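Local coordinates for 122aa long conserved hypothetical protein (Sulfolobus tokodaii, PDB 1WOL) that is of unknown function but belongs to the HEPN family of all-helical domains, whose relatives probably bind nucleotides or nucleic acids, at residues K53-L61 with Q71-Q79; I8-R19 with I107-K118. All blocks are in the same frame, centred on the assembly; numbering follows the deposited sequence.

Interaction 1 of 2, residues K53-L61 with Q71-Q79. With TBU (tertiary-butyl alcohol), chain C.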
loop_
_atom_site.group_PDB
_atom_site.type_symbol
_atom_site.label_atom_id
_atom_site.label_comp_id
_atom_site.label_asym_id
_atom_site.label_seq_id
_atom_site.Cartn_x
_atom_site.Cartn_y
_atom_site.Cartn_z
ATOM N N LYS A 53 10.971 -11.752 -4.725
ATOM C CA LYS A 53 10.586 -11.177 -5.998
ATOM C C LYS A 53 10.897 -9.698 -5.843
ATOM O O LYS A 53 11.113 -9.207 -4.716
ATOM C CB LYS A 53 9.084 -11.343 -6.270
ATOM C CG LYS A 53 8.460 -12.578 -5.665
ATOM C CD LYS A 53 6.961 -12.589 -5.871
ATOM C CE LYS A 53 6.546 -12.942 -7.295
ATOM N NZ LYS A 53 5.067 -13.165 -7.337
ATOM N N ARG A 54 10.910 -8.975 -6.960
ATOM C CA ARG A 54 11.201 -7.545 -6.896
ATOM C C ARG A 54 10.327 -6.681 -7.802
ATOM O O ARG A 54 9.630 -7.192 -8.689
ATOM C CB ARG A 54 12.684 -7.311 -7.165
ATOM C CG ARG A 54 13.552 -8.077 -6.182
ATOM C CD ARG A 54 14.633 -7.177 -5.640
ATOM N NE ARG A 54 14.072 -5.921 -5.142
ATOM C CZ ARG A 54 14.803 -4.934 -4.629
ATOM N NH1 ARG A 54 16.122 -5.081 -4.554
ATOM N NH2 ARG A 54 14.230 -3.804 -4.220
ATOM N N GLY A 55 10.380 -5.370 -7.544
ATOM C CA GLY A 55 9.583 -4.395 -8.263
ATOM C C GLY A 55 8.801 -3.684 -7.160
ATOM O O GLY A 55 8.956 -3.997 -5.965
ATOM N N HIS A 56 8.005 -2.694 -7.516
ATOM C CA HIS A 56 7.221 -2.010 -6.482
ATOM C C HIS A 56 5.740 -2.196 -6.748
ATOM O O HIS A 56 4.887 -1.549 -6.137
ATOM C CB HIS A 56 7.547 -0.524 -6.455
ATOM C CG HIS A 56 8.897 -0.224 -5.877
ATOM N ND1 HIS A 56 9.950 0.262 -6.637
ATOM C CD2 HIS A 56 9.381 -0.403 -4.630
ATOM C CE1 HIS A 56 11.023 0.363 -5.871
ATOM N NE2 HIS A 56 10.706 -0.036 -4.652
ATOM N N SER A 57 5.417 -3.059 -7.680
ATOM C CA SER A 57 4.001 -3.312 -7.950
ATOM C C SER A 57 3.560 -4.297 -6.873
ATOM O O SER A 57 4.141 -5.380 -6.760
ATOM C CB SER A 57 3.845 -3.979 -9.282
ATOM O OG SER A 57 2.548 -4.552 -9.301
ATOM N N ILE A 58 2.545 -3.958 -6.042
ATOM C CA ILE A 58 2.167 -4.877 -5.023
ATOM C C ILE A 58 1.528 -6.128 -5.651
ATOM O O ILE A 58 1.703 -7.231 -5.195
ATOM C CB ILE A 58 1.172 -4.204 -4.092
ATOM C CG1 ILE A 58 1.837 -3.051 -3.421
ATOM C CG2 ILE A 58 0.686 -5.220 -3.039
ATOM C CD1 ILE A 58 0.812 -1.889 -3.086
ATOM N N SER A 59 0.793 -5.907 -6.718
ATOM C CA SER A 59 0.166 -6.978 -7.417
ATOM C C SER A 59 1.151 -8.002 -8.031
ATOM O O SER A 59 0.884 -9.170 -8.091
ATOM C CB SER A 59 -0.689 -6.418 -8.537
ATOM O OG SER A 59 -1.413 -7.481 -9.115
ATOM N N HIS A 60 2.301 -7.533 -8.490
ATOM C CA HIS A 60 3.225 -8.473 -9.115
ATOM C C HIS A 60 3.936 -9.200 -8.055
ATOM O O HIS A 60 4.384 -10.275 -8.319
ATOM C CB HIS A 60 4.249 -7.751 -10.030
ATOM C CG HIS A 60 3.644 -7.122 -11.259
ATOM N ND1 HIS A 60 2.639 -7.730 -11.999
ATOM C CD2 HIS A 60 4.027 -6.031 -11.973
ATOM C CE1 HIS A 60 2.440 -7.048 -13.119
ATOM N NE2 HIS A 60 3.269 -6.009 -13.128
ATOM N N LEU A 61 3.993 -8.657 -6.828
ATOM C CA LEU A 61 4.660 -9.317 -5.732
ATOM C C LEU A 61 3.861 -10.497 -5.166
ATOM O O LEU A 61 4.394 -11.407 -4.584
ATOM C CB LEU A 61 4.946 -8.332 -4.579
ATOM C CG LEU A 61 5.991 -7.209 -4.663
ATOM C CD1 LEU A 61 5.933 -6.343 -3.383
ATOM C CD2 LEU A 61 7.366 -7.871 -4.783
ATOM N N GLN A 71 -7.646 -7.141 -5.599
ATOM C CA GLN A 71 -8.385 -5.917 -5.946
ATOM C C GLN A 71 -7.768 -4.718 -5.204
ATOM O O GLN A 71 -7.550 -3.618 -5.795
ATOM C CB GLN A 71 -9.867 -5.988 -5.575
ATOM C CG GLN A 71 -10.493 -7.008 -6.499
ATOM C CD GLN A 71 -11.830 -7.444 -6.000
ATOM O OE1 GLN A 71 -12.380 -6.889 -4.995
ATOM N NE2 GLN A 71 -12.352 -8.352 -6.684
ATOM N N CYS A 72 -7.461 -4.897 -3.922
ATOM C CA CYS A 72 -6.825 -3.754 -3.242
ATOM C C CYS A 72 -5.369 -3.548 -3.694
ATOM O O CYS A 72 -4.955 -2.378 -3.622
ATOM C CB CYS A 72 -6.786 -4.016 -1.717
ATOM S SG CYS A 72 -8.340 -3.523 -0.885
ATOM N N ALA A 73 -4.604 -4.607 -3.933
ATOM C CA ALA A 73 -3.222 -4.379 -4.427
ATOM C C ALA A 73 -3.332 -3.609 -5.785
ATOM O O ALA A 73 -2.620 -2.616 -5.963
ATOM C CB ALA A 73 -2.516 -5.735 -4.600
ATOM N N THR A 74 -4.154 -4.037 -6.715
ATOM C CA THR A 74 -4.287 -3.299 -7.998
ATOM C C THR A 74 -4.652 -1.844 -7.760
ATOM O O THR A 74 -4.090 -0.904 -8.408
ATOM C CB THR A 74 -5.316 -4.024 -8.912
ATOM O OG1 THR A 74 -4.726 -5.284 -9.218
ATOM C CG2 THR A 74 -5.701 -3.221 -10.238
ATOM N N PHE A 75 -5.594 -1.597 -6.828
ATOM C CA PHE A 75 -6.053 -0.242 -6.550
ATOM C C PHE A 75 -4.888 0.537 -5.958
ATOM O O PHE A 75 -4.725 1.750 -6.352
ATOM C CB PHE A 75 -7.225 -0.312 -5.544
ATOM C CG PHE A 75 -7.736 0.993 -5.074
ATOM C CD1 PHE A 75 -8.439 1.848 -5.900
ATOM C CD2 PHE A 75 -7.475 1.432 -3.744
ATOM C CE1 PHE A 75 -8.850 3.116 -5.428
ATOM C CE2 PHE A 75 -7.911 2.702 -3.311
ATOM C CZ PHE A 75 -8.591 3.561 -4.127
ATOM N N LEU A 76 -4.156 0.003 -4.980
ATOM C CA LEU A 76 -3.087 0.784 -4.352
ATOM C C LEU A 76 -1.918 1.021 -5.342
ATOM O O LEU A 76 -1.202 2.036 -5.220
ATOM C CB LEU A 76 -2.577 0.091 -3.123
ATOM C CG LEU A 76 -3.585 0.270 -1.947
ATOM C CD1 LEU A 76 -3.033 -0.570 -0.743
ATOM C CD2 LEU A 76 -3.719 1.728 -1.577
ATOM N N ASP A 77 -1.736 0.065 -6.233
ATOM C CA ASP A 77 -0.607 0.170 -7.201
ATOM C C ASP A 77 -0.808 1.381 -8.058
ATOM O O ASP A 77 0.199 1.868 -8.631
ATOM C CB ASP A 77 -0.582 -1.022 -8.087
ATOM C CG ASP A 77 0.242 -2.142 -7.526
ATOM O OD1 ASP A 77 1.028 -2.003 -6.538
ATOM O OD2 ASP A 77 0.135 -3.312 -8.073
ATOM N N LYS A 78 -2.024 1.873 -8.196
ATOM C CA LYS A 78 -2.226 3.101 -8.991
ATOM C C LYS A 78 -1.759 4.391 -8.237
ATOM O O LYS A 78 -1.679 5.453 -8.861
ATOM C CB LYS A 78 -3.695 3.325 -9.315
ATOM C CG LYS A 78 -4.446 2.230 -9.979
ATOM C CD LYS A 78 -3.698 1.671 -11.093
ATOM C CE LYS A 78 -4.157 0.210 -11.419
ATOM N NZ LYS A 78 -3.148 -0.833 -10.902
ATOM N N GLN A 79 -1.459 4.344 -6.945
ATOM C CA GLN A 79 -1.122 5.550 -6.207
ATOM C C GLN A 79 0.390 5.862 -6.511
ATOM O O GLN A 79 1.107 4.962 -6.933
ATOM C CB GLN A 79 -1.446 5.353 -4.718
ATOM C CG GLN A 79 -2.884 4.737 -4.532
ATOM C CD GLN A 79 -4.128 5.439 -5.193
ATOM O OE1 GLN A 79 -4.161 6.646 -5.288
ATOM N NE2 GLN A 79 -5.176 4.628 -5.625
HETATM O O TBU C . -12.875 -1.445 -3.827
HETATM C C TBU C . -11.674 -0.695 -4.076
HETATM C C1 TBU C . -11.929 -0.003 -5.471
HETATM C C2 TBU C . -10.523 -1.660 -4.178
HETATM C C3 TBU C . -11.478 0.252 -2.929
#
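The carboxylate of Asp-77 faces the first turn of helix 58-61 and takes up its hydrogen bonds with both oxygens. OD1 accepts from Ile-58 N on the syn lone pair (N-H...O angle 162°); at 2.5 Å from Ile-58 N to Asp-77 OD1 the bond is shorter than usual and its exact length doubtful. OD2 takes Ser-59 N on the syn side and Ser-57 OG from above the carboxylate plane, each 3.0 Å from Asp-77 OD2. These two bonds, with the Ile-58 amide alongside, fix the rotation of the group, and the helix N-terminus would be expected to stabilise its negative charge.

Ser-57 is the N-cap of this short helix. With OG anti to its own backbone N (chi1 163°), Ser-57 OG also accepts from His-60 N at 3.1 Å, linking the capping bond to Asp-77.

Apolar packing runs alongside. Ile-58 CG2 rests on Ala-73 CB at 3.6 Å, and Ile-58 CD1 reaches Leu-76 CB at 3.9 Å, these two side chains crossing obliquely. Ile-58 touches Gln-35 and Leu-76 touches Ala-38, both of helix 27-48. The Phe-75 ring has C3 of tertiary-butyl alcohol over one face and Gln-79 NE2 over the opposite one.

Interaction 2 of 2, residues I8-R19 with I107-K118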
loop_
_atom_site.group_PDB
_atom_site.type_symbol
_atom_site.label_atom_id
_atom_site.label_comp_id
_atom_site.label_asym_id
_atom_site.label_seq_id
_atom_site.Cartn_x
_atom_site.Cartn_y
_atom_site.Cartn_z
ATOM N N ILE A 8 7.199 -5.258 8.797
ATOM C CA ILE A 8 5.878 -5.064 9.377
ATOM C C ILE A 8 5.879 -3.758 10.218
ATOM O O ILE A 8 4.853 -3.007 10.181
ATOM C CB ILE A 8 5.452 -6.323 10.194
ATOM C CG1 ILE A 8 5.406 -7.543 9.290
ATOM C CG2 ILE A 8 4.050 -6.084 10.852
ATOM C CD1 ILE A 8 4.676 -7.393 7.897
ATOM N N LYS A 9 6.926 -3.423 10.997
ATOM C CA LYS A 9 6.899 -2.155 11.744
ATOM C C LYS A 9 6.828 -1.042 10.713
ATOM O O LYS A 9 6.058 -0.047 11.063
ATOM C CB LYS A 9 8.220 -1.986 12.559
ATOM C CG LYS A 9 8.218 -2.758 13.868
ATOM C CD LYS A 9 9.401 -2.329 14.750
ATOM C CE LYS A 9 10.633 -3.035 14.425
ATOM N NZ LYS A 9 11.724 -2.722 15.567
ATOM N N GLN A 10 7.582 -1.094 9.614
ATOM C CA GLN A 10 7.514 0.020 8.637
ATOM C C GLN A 10 6.089 0.120 8.160
ATOM O O GLN A 10 5.531 1.259 8.004
ATOM C CB GLN A 10 8.356 -0.254 7.418
ATOM C CG GLN A 10 9.819 -0.060 7.702
ATOM C CD GLN A 10 10.516 -0.149 6.338
ATOM O OE1 GLN A 10 10.678 0.856 5.576
ATOM N NE2 GLN A 10 10.825 -1.382 5.971
ATOM N N ALA A 11 5.445 -1.024 7.953
ATOM C CA ALA A 11 4.057 -0.897 7.405
ATOM C C ALA A 11 3.116 -0.354 8.463
ATOM O O ALA A 11 2.224 0.453 8.047
ATOM C CB ALA A 11 3.576 -2.381 6.976
ATOM N N GLU A 12 3.251 -0.740 9.738
ATOM C CA GLU A 12 2.345 -0.256 10.764
ATOM C C GLU A 12 2.538 1.251 10.908
ATOM O O GLU A 12 1.617 2.031 11.080
ATOM C CB GLU A 12 2.659 -0.997 12.095
ATOM C CG GLU A 12 2.328 -2.396 11.802
ATOM C CD GLU A 12 2.176 -3.225 12.902
ATOM O OE1 GLU A 12 3.144 -3.087 13.744
ATOM O OE2 GLU A 12 1.111 -4.002 12.830
ATOM N N ARG A 13 3.806 1.722 10.756
ATOM C CA ARG A 13 4.020 3.186 10.953
ATOM C C ARG A 13 3.454 3.939 9.721
ATOM O O ARG A 13 2.913 5.068 9.902
ATOM C CB ARG A 13 5.607 3.391 10.974
ATOM C CG ARG A 13 5.989 4.905 11.331
ATOM C CD ARG A 13 5.594 5.118 12.848
ATOM N NE ARG A 13 6.298 6.331 13.293
ATOM C CZ ARG A 13 6.360 6.617 14.536
ATOM N NH1 ARG A 13 5.781 5.687 15.443
ATOM N NH2 ARG A 13 6.787 7.821 14.907
ATOM N N ASP A 14 3.608 3.390 8.525
ATOM C CA ASP A 14 3.059 4.016 7.313
ATOM C C ASP A 14 1.520 4.131 7.486
ATOM O O ASP A 14 0.925 5.121 7.059
ATOM C CB ASP A 14 3.385 3.170 6.053
ATOM C CG ASP A 14 4.850 3.249 5.672
ATOM O OD1 ASP A 14 5.460 4.195 6.141
ATOM O OD2 ASP A 14 5.297 2.410 4.893
ATOM N N LEU A 15 0.820 3.074 8.016
ATOM C CA LEU A 15 -0.650 3.158 8.264
ATOM C C LEU A 15 -0.953 4.248 9.235
ATOM O O LEU A 15 -1.886 5.042 9.040
ATOM C CB LEU A 15 -1.144 1.793 8.735
ATOM C CG LEU A 15 -2.553 1.822 9.194
ATOM C CD1 LEU A 15 -3.588 2.200 8.109
ATOM C CD2 LEU A 15 -2.940 0.309 9.657
ATOM N N GLU A 16 -0.247 4.323 10.340
ATOM C CA GLU A 16 -0.495 5.413 11.318
ATOM C C GLU A 16 -0.316 6.713 10.666
ATOM O O GLU A 16 -1.133 7.616 10.940
ATOM C CB GLU A 16 0.501 5.187 12.521
ATOM C CG GLU A 16 0.332 6.320 13.539
ATOM C CD GLU A 16 1.218 6.060 14.775
ATOM O OE1 GLU A 16 1.179 4.892 15.358
ATOM O OE2 GLU A 16 1.780 7.033 15.266
ATOM N N GLU A 17 0.727 6.860 9.851
ATOM C CA GLU A 17 0.933 8.211 9.216
ATOM C C GLU A 17 -0.152 8.465 8.174
ATOM O O GLU A 17 -0.473 9.627 8.019
ATOM C CB GLU A 17 2.283 8.106 8.505
ATOM C CG GLU A 17 3.440 8.195 9.576
ATOM C CD GLU A 17 4.814 7.946 8.921
ATOM O OE1 GLU A 17 4.956 7.585 7.785
ATOM O OE2 GLU A 17 5.828 8.034 9.717
ATOM N N ALA A 18 -0.656 7.419 7.506
ATOM C CA ALA A 18 -1.756 7.678 6.531
ATOM C C ALA A 18 -2.975 8.196 7.221
ATOM O O ALA A 18 -3.628 9.093 6.700
ATOM C CB ALA A 18 -2.049 6.325 5.790
ATOM N N ARG A 19 -3.335 7.573 8.363
ATOM C CA ARG A 19 -4.497 8.119 9.103
ATOM C C ARG A 19 -4.229 9.536 9.555
ATOM O O ARG A 19 -5.111 10.421 9.505
ATOM C CB ARG A 19 -4.802 7.278 10.349
ATOM C CG ARG A 19 -5.155 5.872 10.038
ATOM C CD ARG A 19 -5.585 5.274 11.379
ATOM N NE ARG A 19 -5.633 3.813 11.402
ATOM C CZ ARG A 19 -6.663 3.045 11.065
ATOM N NH1 ARG A 19 -7.792 3.555 10.577
ATOM N NH2 ARG A 19 -6.618 1.713 11.357
ATOM N N ILE A 107 -6.669 3.812 2.728
ATOM C CA ILE A 107 -6.301 3.368 4.070
ATOM C C ILE A 107 -6.915 1.965 4.273
ATOM O O ILE A 107 -6.236 1.088 4.817
ATOM C CB ILE A 107 -6.794 4.375 5.072
ATOM C CG1 ILE A 107 -5.807 5.604 5.020
ATOM C CG2 ILE A 107 -6.714 3.758 6.511
ATOM C CD1 ILE A 107 -6.394 6.856 5.782
ATOM N N ASN A 108 -8.182 1.874 3.946
ATOM C CA ASN A 108 -8.803 0.538 4.214
ATOM C C ASN A 108 -8.284 -0.585 3.412
ATOM O O ASN A 108 -8.257 -1.765 3.921
ATOM C CB ASN A 108 -10.327 0.755 4.059
ATOM C CG ASN A 108 -10.829 1.628 5.139
ATOM O OD1 ASN A 108 -10.243 1.882 6.171
ATOM N ND2 ASN A 108 -12.097 2.118 4.920
ATOM N N CYS A 109 -7.830 -0.332 2.181
ATOM C CA CYS A 109 -7.162 -1.414 1.468
ATOM C C CYS A 109 -5.841 -1.740 2.094
ATOM O O CYS A 109 -5.385 -2.864 2.083
ATOM C CB CYS A 109 -6.880 -1.018 0.002
ATOM S SG CYS A 109 -8.255 -1.468 -1.093
ATOM N N ALA A 110 -5.080 -0.701 2.566
ATOM C CA ALA A 110 -3.808 -0.981 3.317
ATOM C C ALA A 110 -4.064 -1.819 4.563
ATOM O O ALA A 110 -3.305 -2.760 4.792
ATOM C CB ALA A 110 -3.081 0.395 3.684
ATOM N N ILE A 111 -5.169 -1.542 5.295
ATOM C CA ILE A 111 -5.469 -2.326 6.483
ATOM C C ILE A 111 -5.813 -3.744 6.052
ATOM O O ILE A 111 -5.306 -4.700 6.696
ATOM C CB ILE A 111 -6.670 -1.667 7.111
ATOM C CG1 ILE A 111 -6.265 -0.378 7.844
ATOM C CG2 ILE A 111 -7.231 -2.662 8.215
ATOM C CD1 ILE A 111 -7.482 0.518 8.250
ATOM N N ARG A 112 -6.549 -3.904 4.963
ATOM C CA ARG A 112 -6.923 -5.297 4.497
ATOM C C ARG A 112 -5.658 -6.030 4.180
ATOM O O ARG A 112 -5.511 -7.175 4.572
ATOM C CB ARG A 112 -7.913 -5.165 3.300
ATOM C CG ARG A 112 -8.425 -6.272 2.357
ATOM C CD ARG A 112 -9.836 -5.583 2.170
ATOM N NE ARG A 112 -10.689 -6.473 2.444
ATOM C CZ ARG A 112 -10.979 -7.076 3.515
ATOM N NH1 ARG A 112 -10.788 -8.359 3.764
ATOM N NH2 ARG A 112 -11.602 -6.230 4.342
ATOM N N ILE A 113 -4.726 -5.435 3.438
ATOM C CA ILE A 113 -3.472 -6.162 3.105
ATOM C C ILE A 113 -2.584 -6.386 4.276
ATOM O O ILE A 113 -2.071 -7.517 4.416
ATOM C CB ILE A 113 -2.784 -5.449 1.941
ATOM C CG1 ILE A 113 -3.625 -5.541 0.705
ATOM C CG2 ILE A 113 -1.316 -6.021 1.734
ATOM C CD1 ILE A 113 -3.162 -4.632 -0.510
ATOM N N LEU A 114 -2.408 -5.426 5.180
ATOM C CA LEU A 114 -1.592 -5.579 6.337
ATOM C C LEU A 114 -2.154 -6.676 7.248
ATOM O O LEU A 114 -1.380 -7.497 7.731
ATOM C CB LEU A 114 -1.505 -4.242 7.061
ATOM C CG LEU A 114 -0.857 -4.295 8.490
ATOM C CD1 LEU A 114 0.595 -4.685 8.357
ATOM C CD2 LEU A 114 -0.918 -2.870 9.119
ATOM N N ASN A 115 -3.480 -6.733 7.384
ATOM C CA ASN A 115 -4.018 -7.785 8.320
ATOM C C ASN A 115 -3.875 -9.132 7.644
ATOM O O ASN A 115 -3.690 -10.168 8.405
ATOM C CB ASN A 115 -5.528 -7.601 8.550
ATOM C CG ASN A 115 -5.885 -6.480 9.372
ATOM O OD1 ASN A 115 -5.138 -6.039 10.161
ATOM N ND2 ASN A 115 -7.191 -6.053 9.242
ATOM N N TRP A 116 -4.033 -9.189 6.333
ATOM C CA TRP A 116 -3.961 -10.516 5.598
ATOM C C TRP A 116 -2.500 -10.995 5.702
ATOM O O TRP A 116 -2.215 -12.150 5.977
ATOM C CB TRP A 116 -4.434 -10.272 4.227
ATOM C CG TRP A 116 -4.180 -11.449 3.321
ATOM C CD1 TRP A 116 -4.976 -12.635 3.214
ATOM C CD2 TRP A 116 -3.131 -11.596 2.374
ATOM N NE1 TRP A 116 -4.435 -13.460 2.220
ATOM C CE2 TRP A 116 -3.325 -12.847 1.688
ATOM C CE3 TRP A 116 -2.055 -10.776 2.005
ATOM C CZ2 TRP A 116 -2.476 -13.299 0.658
ATOM C CZ3 TRP A 116 -1.217 -11.235 0.994
ATOM C CH2 TRP A 116 -1.429 -12.481 0.330
ATOM N N VAL A 117 -1.527 -10.082 5.605
ATOM C CA VAL A 117 -0.156 -10.522 5.757
ATOM C C VAL A 117 0.079 -10.951 7.185
ATOM O O VAL A 117 0.732 -11.975 7.414
ATOM C CB VAL A 117 0.823 -9.277 5.419
ATOM C CG1 VAL A 117 2.256 -9.600 5.950
ATOM C CG2 VAL A 117 0.766 -9.022 3.987
ATOM N N LYS A 118 -0.375 -10.219 8.213
ATOM C CA LYS A 118 -0.093 -10.565 9.601
ATOM C C LYS A 118 -0.639 -11.984 9.904
ATOM O O LYS A 118 0.012 -12.764 10.642
ATOM C CB LYS A 118 -0.613 -9.487 10.514
ATOM C CG LYS A 118 0.304 -8.263 10.427
ATOM C CD LYS A 118 -0.292 -7.154 11.261
ATOM C CE LYS A 118 0.024 -7.114 12.693
ATOM N NZ LYS A 118 -0.980 -5.938 13.120
#
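Lys-118 NZ donates to Glu-12 OE2 at 2.9 Å, a salt bridge in which the ammonium meets the oxygen nearly in line with its C-O bond. The lysine chain bends at chi3 (86°) to bring NZ round to the carboxylate, whereas Glu-12 is extended beyond CG. The methylene CE of Lys-118 also lies 3.3 Å from Glu-12 OE2. Shortening Glu-12 to an alanine would probably leave the Lys-118 ammonium without this carboxylate mate and its bent chain freer to turn.

Inward from the charged pair, the two helices meet through aliphatic side chains. Leu-15 carries much of this packing: its CD1 sits 3.7 Å from Ile-111 CG1 and touches Ile-107 CG2 as well, both isoleucines crossing it at about a right angle, while its other branch, CD2, meets Leu-114 CD2 at 3.8 Å. CG of Leu-15 stands anti to the backbone N (chi1 172°), which carries both methyls across to helix 107-118. Leu-114 turns its other methyl to Ala-11, CD1 to CB 4.0 Å. At the ends, the side chains of Ile-8 and Val-117 pass in opposite directions, CD1 of Ile-8 3.8 Å from CG1 of Val-117, and Ile-107 CG1 packs on Ala-18 CB at 3.9 Å.

Arg-19 lies over this row at the surface, Ile-107 CG2 over one face of its guanidinium, Leu-15 CD1 also over a face but offset toward the rim, and Ile-111 CD1 approaching obliquely.

The segment axes run antiparallel, 160° apart in direction and 10.5 Å at closest approach, as befits neighbours in a helical bundle. Helix 27-48 adjoins both, touching Asp-14 and Glu-17 on one side and Ile-107 and Ile-113 on the other; helix 67-77 packs against helix 100-120 through Cys-109, Arg-112, Ile-113 and Trp-116.

Interactions 1 and 2 have centres 14 Å apart, on opposite sides of the centre of the chain. In sequence order, residues 8-19 come first, then 53-61 and 71-79, and finally 107-118, so the local pairing of interaction 1 falls wholly between the partners of interaction 2. Helix 100-120 links them: its residues 107-118 pack against helix 4-23 and also meet helix 67-77. There Cys-72 SG and Cys-109 SG form a disulfide, and Ile-113 CD1 contacts Ala-73 N at 3.7 Å. Both contacts also adjoin helix 27-48. The disulfide fastens helix 67-77 to helix 100-120, and interaction 1 holds helix 58-61 to helix 67-77, all within one HEPN domain.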